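Local coordinates for protein pilin (Streptococcus pyogenes serotype M1, PDB 3GLD) that forms the backbone of the pilus as stacked, covalently joined subunits, which bacteria need for adhesion to host cells, aggregation and biofilm formation, at residues L33-D38 with Q189-S194; V197-T202 with I230-L235. The protein carries 2 engineered substitutions. One frame throughout, in Å; residues are numbered along the deposited sequence.

Interaction 1 of 2, residues L33-D38 with Q189-S194; sequences LIPNTD and QYYKAS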
loop_
_atom_site.group_PDB
_atom_site.type_symbol
_atom_site.label_atom_id
_atom_site.label_comp_id
_atom_site.label_asym_id
_atom_site.label_seq_id
_atom_site.Cartn_x
_atom_site.Cartn_y
_atom_site.Cartn_z
ATOM N N LEU A 33 -1.407 5.930 -4.949
ATOM C CA LEU A 33 -0.420 5.258 -5.788
ATOM C C LEU A 33 -0.052 3.889 -5.195
ATOM O O LEU A 33 -0.026 3.734 -3.961
ATOM C CB LEU A 33 0.838 6.121 -5.948
ATOM C CG LEU A 33 0.771 7.356 -6.874
ATOM C CD1 LEU A 33 -0.080 8.471 -6.270
ATOM C CD2 LEU A 33 2.176 7.855 -7.147
ATOM N N ILE A 34 0.190 2.905 -6.068
ATOM C CA ILE A 34 0.459 1.521 -5.635
ATOM C C ILE A 34 1.968 1.307 -5.730
ATOM O O ILE A 34 2.548 1.455 -6.798
ATOM C CB ILE A 34 -0.313 0.459 -6.520
ATOM C CG1 ILE A 34 -1.833 0.716 -6.516
ATOM C CG2 ILE A 34 0.018 -0.981 -6.116
ATOM C CD1 ILE A 34 -2.497 0.735 -5.119
ATOM N N PRO A 35 2.612 0.961 -4.606
ATOM C CA PRO A 35 4.073 0.788 -4.596
ATOM C C PRO A 35 4.552 -0.444 -5.394
ATOM O O PRO A 35 3.833 -1.437 -5.466
ATOM C CB PRO A 35 4.395 0.629 -3.100
ATOM C CG PRO A 35 3.118 0.106 -2.499
ATOM C CD PRO A 35 2.008 0.716 -3.287
ATOM N N ASN A 36 5.740 -0.350 -5.983
ATOM C CA ASN A 36 6.426 -1.495 -6.576
ATOM C C ASN A 36 7.003 -2.327 -5.442
ATOM O O ASN A 36 8.006 -1.948 -4.853
ATOM C CB ASN A 36 7.604 -1.076 -7.468
ATOM C CG ASN A 36 7.240 -0.073 -8.527
ATOM O OD1 ASN A 36 7.988 0.884 -8.741
ATOM N ND2 ASN A 36 6.126 -0.282 -9.214
ATOM N N THR A 37 6.370 -3.455 -5.138
ATOM C CA THR A 37 6.834 -4.321 -4.055
ATOM C C THR A 37 6.274 -5.742 -4.228
ATOM O O THR A 37 5.265 -5.940 -4.898
ATOM C CB THR A 37 6.373 -3.787 -2.671
ATOM O OG1 THR A 37 6.914 -4.600 -1.618
ATOM C CG2 THR A 37 4.845 -3.799 -2.559
ATOM N N ASP A 38 6.934 -6.710 -3.598
ATOM C CA ASP A 38 6.363 -8.055 -3.395
ATOM C C ASP A 38 5.681 -8.147 -2.048
ATOM O O ASP A 38 5.978 -7.360 -1.147
ATOM C CB ASP A 38 7.476 -9.099 -3.423
ATOM C CG ASP A 38 8.115 -9.239 -4.789
ATOM O OD1 ASP A 38 7.515 -8.761 -5.778
ATOM O OD2 ASP A 38 9.229 -9.825 -4.867
ATOM N N GLN A 189 12.439 3.492 -5.155
ATOM C CA GLN A 189 12.116 2.162 -5.691
ATOM C C GLN A 189 10.605 1.873 -5.705
ATOM O O GLN A 189 10.129 1.148 -6.565
ATOM C CB GLN A 189 12.851 1.086 -4.911
ATOM C CG GLN A 189 12.369 0.951 -3.467
ATOM C CD GLN A 189 13.133 -0.102 -2.709
ATOM O OE1 GLN A 189 14.147 0.197 -2.072
ATOM N NE2 GLN A 189 12.666 -1.348 -2.782
ATOM N N TYR A 190 9.862 2.451 -4.760
ATOM C CA TYR A 190 8.429 2.211 -4.625
ATOM C C TYR A 190 7.551 3.022 -5.582
ATOM O O TYR A 190 6.442 2.595 -5.945
ATOM C CB TYR A 190 7.979 2.468 -3.170
ATOM C CG TYR A 190 8.780 1.695 -2.138
ATOM C CD1 TYR A 190 8.689 0.303 -2.044
ATOM C CD2 TYR A 190 9.633 2.355 -1.262
ATOM C CE1 TYR A 190 9.432 -0.401 -1.099
ATOM C CE2 TYR A 190 10.380 1.666 -0.309
ATOM C CZ TYR A 190 10.272 0.288 -0.234
ATOM O OH TYR A 190 11.014 -0.372 0.720
ATOM N N TYR A 191 8.053 4.182 -6.001
ATOM C CA TYR A 191 7.295 5.117 -6.820
ATOM C C TYR A 191 8.233 5.777 -7.829
ATOM O O TYR A 191 9.109 6.560 -7.455
ATOM C CB TYR A 191 6.628 6.173 -5.905
ATOM C CG TYR A 191 5.748 5.537 -4.856
ATOM C CD1 TYR A 191 4.507 4.995 -5.198
ATOM C CD2 TYR A 191 6.167 5.451 -3.528
ATOM C CE1 TYR A 191 3.705 4.368 -4.233
ATOM C CE2 TYR A 191 5.386 4.832 -2.576
ATOM C CZ TYR A 191 4.155 4.298 -2.934
ATOM O OH TYR A 191 3.366 3.707 -1.987
ATOM N N LYS A 192 8.054 5.449 -9.106
ATOM C CA LYS A 192 9.033 5.804 -10.132
ATOM C C LYS A 192 8.799 7.183 -10.693
ATOM O O LYS A 192 7.718 7.754 -10.533
ATOM C CB LYS A 192 9.023 4.779 -11.277
ATOM C CG LYS A 192 9.428 3.365 -10.858
ATOM C CD LYS A 192 10.931 3.248 -10.589
ATOM C CE LYS A 192 11.352 1.772 -10.491
ATOM N NZ LYS A 192 12.844 1.604 -10.451
ATOM N N ALA A 193 9.809 7.699 -11.374
ATOM C CA ALA A 193 9.711 8.985 -12.044
ATOM C C ALA A 193 8.491 8.984 -12.954
ATOM O O ALA A 193 8.129 7.946 -13.523
ATOM C CB ALA A 193 10.964 9.264 -12.827
ATOM N N SER A 194 7.837 10.142 -13.044
ATOM C CA SER A 194 6.705 10.369 -13.945
ATOM C C SER A 194 5.355 9.874 -13.453
ATOM O O SER A 194 4.336 10.243 -14.040
ATOM C CB SER A 194 6.989 9.845 -15.365
ATOM O OG SER A 194 7.727 10.815 -16.082
HETATM O O HOH W 1 0.604 5.504 -1.973
HETATM O O HOH W 2 10.330 -2.414 -4.000
#
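P35 and Y190 bring two irregular stretches of backbone together, their CA atoms 4.6 Å apart, and one main-chain hydrogen bond, N36 N to Y190 O (3.0 Å, 160° at the hydrogen), ties 33-38 to 189-194. The same oxygen also takes a CA-H...O contact from P35 CA at 3.3 Å and a hydrogen bond from N72 ND2, so two conventional donors hold it. N72 works as a bracket: its ND2 also binds I34 O, while its OD1 accepts from K192 N.

The seam runs between the two domains of the pilin. Segment 33-38 leads into strand 37-45 of the N-terminal domain; 189-194 is a loop of the C-terminal domain, between strands 179-185 and 196-202. Both domains belong to families of the transthyretin clan, and the loop contact joins them within the elongated subunit.

Apolar packing centres on Y191. With CG anti to the carbonyl carbon (chi1 -57°), its ring leans obliquely against L33-P35: CE1 meets L33 CB at 3.8 Å, and CZ lies 3.7 Å from P35 CB. The Y191 side chain lies alongside P35, pointing the same way, and its OH accepts a long hydrogen bond (3.3 Å) from a water that also donates to L33 O. P35 CB further touches Y190 CB at 4.0 Å. The Y190 ring carries Q189 CG over the centre of one face, 3.6 Å above its plane. From there Q189 NE2 donates to a second water; the onward leg to N36 O is unusually short, which leaves this bridge doubtful.

Interaction 2 of 2, residues V197-T202 with I230-L235; sequences VMIEKT and IKVTNL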
loop_
_atom_site.group_PDB
_atom_site.type_symbol
_atom_site.label_atom_id
_atom_site.label_comp_id
_atom_site.label_asym_id
_atom_site.label_seq_id
_atom_site.Cartn_x
_atom_site.Cartn_y
_atom_site.Cartn_z
ATOM N N VAL A 197 0.818 12.581 -8.970
ATOM C CA VAL A 197 0.073 12.808 -7.739
ATOM C C VAL A 197 -0.899 13.969 -7.919
ATOM O O VAL A 197 -0.644 14.905 -8.716
ATOM C CB VAL A 197 0.981 13.085 -6.500
ATOM C CG1 VAL A 197 1.969 11.939 -6.291
ATOM C CG2 VAL A 197 1.695 14.414 -6.618
ATOM N N MET A 198 -2.002 13.907 -7.184
ATOM C CA MET A 198 -3.073 14.859 -7.324
ATOM C C MET A 198 -2.831 16.059 -6.412
ATOM O O MET A 198 -2.486 15.899 -5.237
ATOM C CB MET A 198 -4.401 14.228 -6.963
ATOM C CG MET A 198 -4.748 13.025 -7.824
ATOM S SD MET A 198 -6.111 12.078 -7.130
ATOM C CE MET A 198 -7.540 13.077 -7.528
ATOM N N ILE A 199 -3.047 17.246 -6.969
ATOM C CA ILE A 199 -2.886 18.501 -6.240
ATOM C C ILE A 199 -4.163 19.335 -6.343
ATOM O O ILE A 199 -4.712 19.495 -7.445
ATOM C CB ILE A 199 -1.659 19.268 -6.764
ATOM C CG1 ILE A 199 -0.396 18.483 -6.391
ATOM C CG2 ILE A 199 -1.600 20.718 -6.169
ATOM C CD1 ILE A 199 0.888 19.091 -6.842
ATOM N N GLU A 200 -4.632 19.844 -5.204
ATOM C CA GLU A 200 -5.794 20.731 -5.140
ATOM C C GLU A 200 -5.341 22.097 -4.658
ATOM O O GLU A 200 -4.691 22.173 -3.633
ATOM C CB GLU A 200 -6.856 20.223 -4.150
ATOM C CG GLU A 200 -7.640 19.002 -4.595
ATOM C CD GLU A 200 -8.735 18.598 -3.587
ATOM O OE1 GLU A 200 -8.865 19.256 -2.522
ATOM O OE2 GLU A 200 -9.455 17.613 -3.863
ATOM N N LYS A 201 -5.677 23.158 -5.402
ATOM C CA LYS A 201 -5.380 24.527 -5.002
ATOM C C LYS A 201 -6.654 25.210 -4.544
ATOM O O LYS A 201 -7.659 25.201 -5.266
ATOM C CB LYS A 201 -4.726 25.333 -6.150
ATOM C CG LYS A 201 -4.460 26.801 -5.772
ATOM C CD LYS A 201 -3.594 27.536 -6.805
ATOM C CE LYS A 201 -3.693 29.037 -6.568
ATOM N NZ LYS A 201 -2.749 29.839 -7.386
ATOM N N THR A 202 -6.605 25.798 -3.344
ATOM C CA THR A 202 -7.744 26.508 -2.753
ATOM C C THR A 202 -7.465 28.012 -2.692
ATOM O O THR A 202 -6.397 28.431 -2.255
ATOM C CB THR A 202 -8.059 25.954 -1.345
ATOM O OG1 THR A 202 -8.302 24.547 -1.455
ATOM C CG2 THR A 202 -9.282 26.628 -0.716
ATOM N N ILE A 230 -2.123 25.001 -1.559
ATOM C CA ILE A 230 -2.235 23.768 -2.327
ATOM C C ILE A 230 -2.155 22.582 -1.350
ATOM O O ILE A 230 -1.648 22.732 -0.230
ATOM C CB ILE A 230 -1.162 23.612 -3.426
ATOM C CG1 ILE A 230 0.257 23.525 -2.846
ATOM C CG2 ILE A 230 -1.297 24.726 -4.489
ATOM C CD1 ILE A 230 1.219 22.784 -3.761
ATOM N N LYS A 231 -2.650 21.427 -1.797
ATOM C CA LYS A 231 -2.623 20.205 -1.020
ATOM C C LYS A 231 -2.409 19.040 -2.004
ATOM O O LYS A 231 -3.228 18.818 -2.906
ATOM C CB LYS A 231 -3.937 20.015 -0.257
ATOM C CG LYS A 231 -3.872 18.872 0.800
ATOM C CD LYS A 231 -5.237 18.380 1.224
ATOM C CE LYS A 231 -6.033 19.437 1.937
ATOM N NZ LYS A 231 -7.199 18.840 2.671
ATOM N N VAL A 232 -1.292 18.344 -1.832
ATOM C CA VAL A 232 -1.046 17.085 -2.508
ATOM C C VAL A 232 -1.919 16.069 -1.742
ATOM O O VAL A 232 -1.659 15.771 -0.576
ATOM C CB VAL A 232 0.446 16.726 -2.443
ATOM C CG1 VAL A 232 0.740 15.403 -3.199
ATOM C CG2 VAL A 232 1.281 17.841 -3.019
ATOM N N THR A 233 -2.997 15.615 -2.369
ATOM C CA THR A 233 -4.006 14.833 -1.647
ATOM C C THR A 233 -3.720 13.326 -1.551
ATOM O O THR A 233 -4.344 12.637 -0.743
ATOM C CB THR A 233 -5.415 15.010 -2.255
ATOM O OG1 THR A 233 -5.429 14.498 -3.598
ATOM C CG2 THR A 233 -5.792 16.461 -2.278
ATOM N N ASN A 234 -2.798 12.826 -2.366
ATOM C CA ASN A 234 -2.424 11.391 -2.330
ATOM C C ASN A 234 -0.908 11.185 -2.321
ATOM O O ASN A 234 -0.381 10.367 -3.057
ATOM C CB ASN A 234 -3.102 10.608 -3.466
ATOM C CG ASN A 234 -2.683 11.070 -4.858
ATOM O OD1 ASN A 234 -2.113 12.144 -5.026
ATOM N ND2 ASN A 234 -2.969 10.235 -5.875
ATOM N N LEU A 235 -0.194 11.975 -1.520
ATOM C CA LEU A 235 1.253 11.820 -1.389
ATOM C C LEU A 235 1.577 10.468 -0.745
ATOM O O LEU A 235 1.118 10.189 0.353
ATOM C CB LEU A 235 1.822 12.944 -0.519
ATOM C CG LEU A 235 3.341 12.987 -0.304
ATOM C CD1 LEU A 235 4.063 13.236 -1.602
ATOM C CD2 LEU A 235 3.682 14.067 0.714
HETATM O O HOH W 3 -7.222 15.771 -5.215
#
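E200 and K231 form a hydrogen-bonded antiparallel pair, with E200 N to K231 O at 2.9 Å. The return bond, K231 N to E200 O, measures 2.8 Å and is the more bent of the two. The non-hydrogen-bonded pairs I199-V232 and K201-I230 flank them, and the N-to-C directions of the short segments 197-202 and 230-232 lie 161° apart, close to antiparallel. One step further, T233 N still donates to M198 O, but the chain turns at T233 and N234, and what follows belongs to a different sheet or face. At this turn the side chain of N234 replaces a strand carbonyl: OD1 accepts M198 N at 2.8 Å and 167°. CG lies between the backbone N and carbonyl carbon (chi1 63°), which brings the amide back across M198.

The apolar contacts gather on the face that carries I199, V232, K201 and I230. I199 CG1 meets V232 CG2 at 3.8 Å, while its other branch, CG2, reaches I230 CB at 4.0 Å. V197 CG2 extends this row by touching V232 CG1.

On the side of E200 and K231, T233 meets the glutamate. The T233 side chain crosses that of E200 at about a right angle, with T233 CG2 3.9 Å from E200 CD. A water links the two, accepting from T233 OG1 and donating to E200 OE2 in a longer bond (3.2 Å); OE2 also binds Q211 NE2.

I199 and V232 both pack on L183 of strand 179-185, as in a beta sandwich. Strand 210-215 borders 197-202 on its other edge, while I230 pairs with V164 of strand 151-169.

In the fold
The two contacts follow one another along the chain, their centres about 19 Å apart, and meet at L33. This leucine, which packs on Y191 in interaction 1, extends CD1 to 3.4 Å from N234 ND2 and 4.0 Å from V197 CG1 in interaction 2. N234 has a partner in each domain: OD1 takes M198 N, and ND2 donates to N31 O. Interaction 1 is one part of the contact between the domains, which N234 and M198 extend; 197-202 with 230-235 is a strand pairing inside the sheet beside it. Interaction 1 is remote from the isopeptide sites, whereas the I230 side chain lies about 11 Å from that of E245, the residue that autocatalyses the K166-N290 isopeptide bond; at that distance I230 does not touch it.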